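Local coordinates for galactose-1-phosphate uridylyltransferase (Pyrobaculum aerophilum str. IM2, PDB 6K9Z), which probably transfers uridylyl groups between UDP-sugars and hexose 1-phosphates, and holds zinc, iron and UDP in this crystal, at residues I102-A105 and V106-Q110; S92-P95 and L96-K100; T233-A236 and L237-A241. The protein carries 1 engineered substitution. One frame throughout, in Å; residues are numbered along the deposited sequence.

Contact 1 (I102-A105 and V106-Q110)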
# COMPACT_ATOMS: atom_id res chain seq x y z
N ILE A 102 2.36 -13.15 -25.18
CA ILE A 102 1.54 -12.61 -24.05
C ILE A 102 1.42 -11.08 -24.21
O ILE A 102 0.29 -10.54 -24.17
CB ILE A 102 2.12 -12.94 -22.66
CG1 ILE A 102 2.16 -14.45 -22.42
CG2 ILE A 102 1.38 -12.20 -21.60
CD1 ILE A 102 3.12 -14.83 -21.31
N LEU A 103 2.55 -10.41 -24.41
CA LEU A 103 2.59 -8.92 -24.55
C LEU A 103 1.77 -8.48 -25.76
O LEU A 103 1.01 -7.54 -25.62
CB LEU A 103 4.04 -8.44 -24.62
CG LEU A 103 4.83 -8.74 -23.34
CD1 LEU A 103 6.34 -8.59 -23.55
CD2 LEU A 103 4.39 -7.88 -22.18
N THR A 104 1.86 -9.20 -26.88
CA THR A 104 1.12 -8.91 -28.12
C THR A 104 -0.37 -9.01 -27.85
O THR A 104 -1.09 -8.10 -28.30
CB THR A 104 1.55 -9.81 -29.27
OG1 THR A 104 2.95 -9.56 -29.49
CG2 THR A 104 0.77 -9.48 -30.52
N ALA A 105 -0.80 -10.07 -27.15
CA ALA A 105 -2.24 -10.27 -26.86
C ALA A 105 -2.74 -9.14 -25.94
O ALA A 105 -3.89 -8.66 -26.11
CB ALA A 105 -2.49 -11.61 -26.25
N VAL A 106 -1.94 -8.76 -24.94
CA VAL A 106 -2.35 -7.67 -24.01
C VAL A 106 -2.44 -6.35 -24.79
O VAL A 106 -3.45 -5.64 -24.63
CB VAL A 106 -1.40 -7.56 -22.81
CG1 VAL A 106 -1.69 -6.34 -21.96
CG2 VAL A 106 -1.47 -8.82 -21.98
N ALA A 107 -1.49 -6.10 -25.69
CA ALA A 107 -1.56 -4.87 -26.50
C ALA A 107 -2.86 -4.90 -27.36
O ALA A 107 -3.49 -3.86 -27.51
CB ALA A 107 -0.31 -4.71 -27.31
N GLU A 108 -3.19 -6.05 -27.97
CA GLU A 108 -4.37 -6.12 -28.87
C GLU A 108 -5.62 -5.79 -28.04
O GLU A 108 -6.47 -5.05 -28.53
CB GLU A 108 -4.50 -7.48 -29.56
CG GLU A 108 -3.40 -7.70 -30.58
CD GLU A 108 -3.32 -9.08 -31.22
OE1 GLU A 108 -3.93 -10.07 -30.66
OE2 GLU A 108 -2.64 -9.18 -32.27
N ALA A 109 -5.69 -6.33 -26.82
CA ALA A 109 -6.80 -6.07 -25.88
C ALA A 109 -6.86 -4.57 -25.62
O ALA A 109 -7.98 -4.01 -25.60
CB ALA A 109 -6.64 -6.85 -24.60
N GLN A 110 -5.70 -3.91 -25.41
CA GLN A 110 -5.71 -2.46 -25.13
C GLN A 110 -6.21 -1.70 -26.36
O GLN A 110 -6.89 -0.68 -26.18
CB GLN A 110 -4.33 -1.97 -24.68
CG GLN A 110 -4.32 -0.49 -24.37
CD GLN A 110 -3.03 -0.07 -23.71
OE1 GLN A 110 -2.45 -0.86 -22.95
NE2 GLN A 110 -2.59 1.15 -23.98
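Two first torsions bring the side chains of Thr104 and Glu108 together: in Thr104 the methyl CG2 stands anti to the backbone N, on the side of the carbonyl carbon, and in Glu108 CG is anti to the carbonyl carbon (chi1 -69°). Thr104 therefore points its methyl, not its hydroxyl, forward along the helix, while Glu108 swings back over the preceding turn. From CG the glutamate runs extended, and its carboxylate passes across the methyl, with OE2 3.8 Å from Thr104 CG2. Methyl against carboxylate oxygen makes this a van der Waals touch; Thr104 OG1 turns the other way and is hydrogen-bonded to Lys100 O. On its way out, Glu108 CG comes to 3.3 Å from Thr104 O, the same carbonyl that receives the Glu108 backbone N at 3.0 Å.

All of this lies on helix 96-114, which in this HIT-clan domain lies on the large antiparallel sheet with helix 220-240 alongside, so its sides differ in character. Ile102 and Val106 belong to the side facing the sheet. The valine has CG1 anti to its N, leaving CG2 beside the N and directed back along the helix; there it meets Ile102 O at 3.3 Å and, more loosely, Ile102 CG2 at 4.4 Å. Val80, Phe122 and Phe124 of the sheet pack on this valine. Leu103 heads elsewhere, into Val223, Leu226, Ala227 and Leu230 of helix 220-240.

The backbone holds these side chains in step with regular i to i+4 bonds. Val106 N reaches Ile102 O and Ala109 N reaches Ala105 O, each at 3.0 Å. Between them Ala107 N bonds to Leu103 O at 2.9 Å. The small side chain of Ala107 lies close to the carbonyl oxygens of Leu103 and Thr104.

Contact 2 (S92-P95 and L96-K100); sequences SDLP and LGQIK
Pro95, Gln98 and Ile99 meet around one atom, the carbonyl oxygen of Pro95. Ile99 N donates to Pro95 O at 3.1 Å, nearly along the C=O axis and fairly straight at 163°. Gln98 N lies at 2.9 Å from the same Pro95 O, but its N-H is bent well off line and the bond is weak, so the oxygen is gripped mainly by Ile99.

The proline ring and the glutamine stem lie side by side and point the same way, with Pro95 CD 4.0 Å from Gln98 CB. CG of Gln98 leaves anti to the backbone N, and the chain then bends at chi2 (68°). That bend takes the amide away from Pro95, and NE2 is hydrogen-bonded to the carbonyl oxygens of Glu82 and Asp44. A polar side chain at the start of the helix is thereby tied to two neighbouring parts of the chain, while its CG still touches Leu94 CD1 at 4.2 Å.

Ile99 turns back over the helix start because CG1 sits beside its own backbone N, anti to the carbonyl carbon. CG1 packs on Leu94 CB at 4.1 Å, and CD1 goes on to Leu94 O at 3.6 Å, a carbonyl that also accepts from Lys231 NZ. Ala227 and Lys231 of helix 220-240 touch the isoleucine as well. With Ile99 cut back to an alanine, Leu94 CB is likely to face a gap and Leu94 O to lose the methyl lying against it.

Pro95 occupies the N-cap of helix 96-114, Leu94 precedes it, and Ile99 is the fourth residue after it; their apolar contact across the cap is the hydrophobic staple, a motif of helix N-termini.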
# COMPACT_ATOMS: atom_id res chain seq x y z
N SER A 92 9.06 -15.82 -16.05
CA SER A 92 10.48 -15.89 -16.49
C SER A 92 10.89 -17.29 -16.92
O SER A 92 11.92 -17.42 -17.62
CB SER A 92 11.42 -15.33 -15.44
OG SER A 92 11.52 -16.16 -14.30
N ASP A 93 10.10 -18.33 -16.61
CA ASP A 93 10.43 -19.72 -17.04
C ASP A 93 9.91 -19.98 -18.45
O ASP A 93 10.31 -20.99 -19.05
CB ASP A 93 9.90 -20.73 -16.04
CG ASP A 93 10.56 -20.56 -14.69
OD1 ASP A 93 11.79 -20.73 -14.64
OD2 ASP A 93 9.86 -20.27 -13.70
N LEU A 94 9.12 -19.09 -19.01
CA LEU A 94 8.55 -19.28 -20.37
C LEU A 94 9.56 -18.81 -21.42
O LEU A 94 10.32 -17.86 -21.20
CB LEU A 94 7.25 -18.50 -20.49
CG LEU A 94 6.09 -19.00 -19.62
CD1 LEU A 94 4.94 -17.99 -19.66
CD2 LEU A 94 5.64 -20.40 -20.03
N PRO A 95 9.54 -19.42 -22.62
CA PRO A 95 10.44 -19.00 -23.68
C PRO A 95 10.14 -17.55 -24.08
O PRO A 95 8.97 -17.14 -23.99
CB PRO A 95 10.12 -19.93 -24.86
CG PRO A 95 9.28 -21.05 -24.31
CD PRO A 95 8.73 -20.58 -22.98
N LEU A 96 11.17 -16.85 -24.54
CA LEU A 96 11.04 -15.46 -25.05
C LEU A 96 9.83 -15.35 -25.99
O LEU A 96 9.10 -14.35 -25.84
CB LEU A 96 12.32 -15.06 -25.76
CG LEU A 96 13.49 -14.75 -24.85
CD1 LEU A 96 14.81 -14.64 -25.65
CD2 LEU A 96 13.18 -13.47 -24.09
N GLY A 97 9.68 -16.27 -26.96
CA GLY A 97 8.59 -16.23 -27.94
C GLY A 97 7.21 -16.29 -27.31
O GLY A 97 6.28 -15.59 -27.79
N GLN A 98 7.07 -17.02 -26.20
CA GLN A 98 5.78 -17.14 -25.50
C GLN A 98 5.50 -15.80 -24.78
O GLN A 98 4.36 -15.36 -24.80
CB GLN A 98 5.79 -18.33 -24.55
CG GLN A 98 4.48 -18.51 -23.79
CD GLN A 98 3.31 -18.91 -24.65
OE1 GLN A 98 3.45 -19.35 -25.81
NE2 GLN A 98 2.12 -18.76 -24.09
N ILE A 99 6.51 -15.21 -24.11
CA ILE A 99 6.35 -13.91 -23.40
C ILE A 99 5.96 -12.87 -24.47
O ILE A 99 5.06 -12.07 -24.20
CB ILE A 99 7.58 -13.52 -22.58
CG1 ILE A 99 7.90 -14.64 -21.59
CG2 ILE A 99 7.36 -12.16 -21.93
CD1 ILE A 99 9.23 -14.48 -20.85
N LYS A 100 6.61 -12.88 -25.65
CA LYS A 100 6.24 -11.95 -26.74
C LYS A 100 4.75 -12.12 -27.11
O LYS A 100 4.03 -11.10 -27.25
CB LYS A 100 7.23 -12.10 -27.90
CG LYS A 100 6.98 -11.14 -29.04
CD LYS A 100 7.98 -11.35 -30.21
CE LYS A 100 7.78 -10.42 -31.40
NZ LYS A 100 7.06 -9.16 -31.02

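Contact 3 (T233-A236 and L237-A241)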
# COMPACT_ATOMS: atom_id res chain seq x y z
N THR A 233 15.03 -9.95 -16.05
CA THR A 233 14.88 -9.23 -14.75
C THR A 233 14.21 -10.19 -13.75
O THR A 233 14.67 -10.38 -12.61
CB THR A 233 14.16 -7.88 -14.93
OG1 THR A 233 14.91 -7.01 -15.77
CG2 THR A 233 13.91 -7.23 -13.59
N LEU A 234 13.15 -10.88 -14.19
CA LEU A 234 12.40 -11.76 -13.25
C LEU A 234 13.27 -12.99 -12.94
O LEU A 234 13.24 -13.49 -11.82
CB LEU A 234 11.04 -12.07 -13.85
CG LEU A 234 10.10 -10.88 -13.90
CD1 LEU A 234 8.82 -11.24 -14.64
CD2 LEU A 234 9.80 -10.34 -12.50
N CYS A 235 14.06 -13.46 -13.89
CA CYS A 235 15.01 -14.57 -13.67
C CYS A 235 15.98 -14.18 -12.55
O CYS A 235 16.21 -14.97 -11.63
CB CYS A 235 15.72 -14.94 -14.97
SG CYS A 235 17.05 -16.15 -14.77
N ALA A 236 16.49 -12.95 -12.58
CA ALA A 236 17.44 -12.47 -11.56
C ALA A 236 16.77 -12.47 -10.18
O ALA A 236 17.40 -12.89 -9.21
CB ALA A 236 17.93 -11.10 -11.91
N LEU A 237 15.51 -12.05 -10.11
CA LEU A 237 14.80 -11.94 -8.81
C LEU A 237 14.62 -13.35 -8.27
O LEU A 237 14.72 -13.49 -7.05
CB LEU A 237 13.46 -11.21 -8.94
CG LEU A 237 13.62 -9.72 -9.22
CD1 LEU A 237 12.27 -9.00 -9.28
CD2 LEU A 237 14.48 -9.06 -8.17
N LYS A 238 14.41 -14.33 -9.16
CA LYS A 238 14.09 -15.72 -8.78
C LYS A 238 15.26 -16.30 -8.01
O LYS A 238 15.03 -17.20 -7.17
CB LYS A 238 13.77 -16.55 -10.02
CG LYS A 238 12.73 -17.64 -9.85
CD LYS A 238 12.41 -18.35 -11.15
CE LYS A 238 11.43 -19.49 -10.97
NZ LYS A 238 11.85 -20.70 -11.70
N GLN A 239 16.49 -15.84 -8.28
CA GLN A 239 17.67 -16.43 -7.57
C GLN A 239 18.44 -15.43 -6.69
O GLN A 239 19.24 -15.90 -5.87
CB GLN A 239 18.67 -17.03 -8.55
CG GLN A 239 18.19 -17.12 -9.99
CD GLN A 239 19.35 -17.29 -10.94
OE1 GLN A 239 20.29 -18.05 -10.68
NE2 GLN A 239 19.30 -16.58 -12.05
N VAL A 240 18.21 -14.12 -6.81
CA VAL A 240 19.04 -13.17 -6.02
C VAL A 240 18.98 -13.56 -4.54
O VAL A 240 19.96 -13.37 -3.87
CB VAL A 240 18.64 -11.70 -6.25
CG1 VAL A 240 17.23 -11.41 -5.78
CG2 VAL A 240 19.63 -10.75 -5.58
N ALA A 241 17.87 -14.12 -4.06
CA ALA A 241 17.76 -14.52 -2.63
C ALA A 241 17.96 -16.05 -2.44
O ALA A 241 17.91 -16.48 -1.32
CB ALA A 241 16.45 -14.01 -2.05
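Gln239 folds back on Cys235 one turn earlier, and it does so at some cost: its first torsion is -9°, so CG almost eclipses the backbone N. In this strained setting Gln239 CG lies 3.4 Å from Cys235 O, and the chain, extended beyond CG, brings the amide over the same residue. Gln239 NE2 ends 3.6 Å from Cys235 SG. The sulfur leans forward along the helix to meet it, being anti to the backbone N of Cys235. It is bonded in a disulfide to Cys312, which Gln239 also touches, so the amide packs against the bridge itself.

Lys238 keeps its CB close to Cys235 O, at 3.3 Å, while the long chain runs outward to Asp93.

Helix 220-240 belongs to the C-terminal HIT-clan half of the protein, with its buried side on the large antiparallel sheet and helix 298-309 alongside. Leu234 and Leu237 both reach Ile269 of that sheet, and their methyls touch lightly, CD2 of Leu234 to CD1 of Leu237 at 4.3 Å. CG of Leu237 lies 3.6 Å from Thr233 O. Val240 packs on His202 of the sheet and on Arg304 and Ala308 of the flanking helix.

CG1 of Val240 takes the crowded position between backbone N and carbonyl carbon, and lies near Ala236 O. That oxygen has two donors. Val240 N comes to Ala236 O at 2.8 Å, almost straight out from the carbonyl, whereas Gln239 N, at 3.2 Å, approaches from above the carbonyl plane, 63° out of it. Cys235 O takes weak bonds from Lys238 N and Gln239 N.

Overall arrangement
Along the chain contact 2 comes first, then contact 1, and contact 3 much later. Contact 2 starts helix 96-114 and contact 1 lies further along it, their centres 14 Å apart and joined by packing of Leu94 CD1 on Ile102 CD1 at 4.0 Å. Contact 3 lies on helix 220-240, in the C-terminal half; its centre is 15 Å from that of contact 2 and 25 Å from that of contact 1, which it does not touch. The bridge is contact 2, through the Asp93 OD2 to Lys238 NZ salt bridge of 2.9 Å and Ser92 packing on Leu234. Two HIT-clan halves sharing one nine-stranded sheet thus also meet where the loop into helix 96-114 runs against helix 220-240.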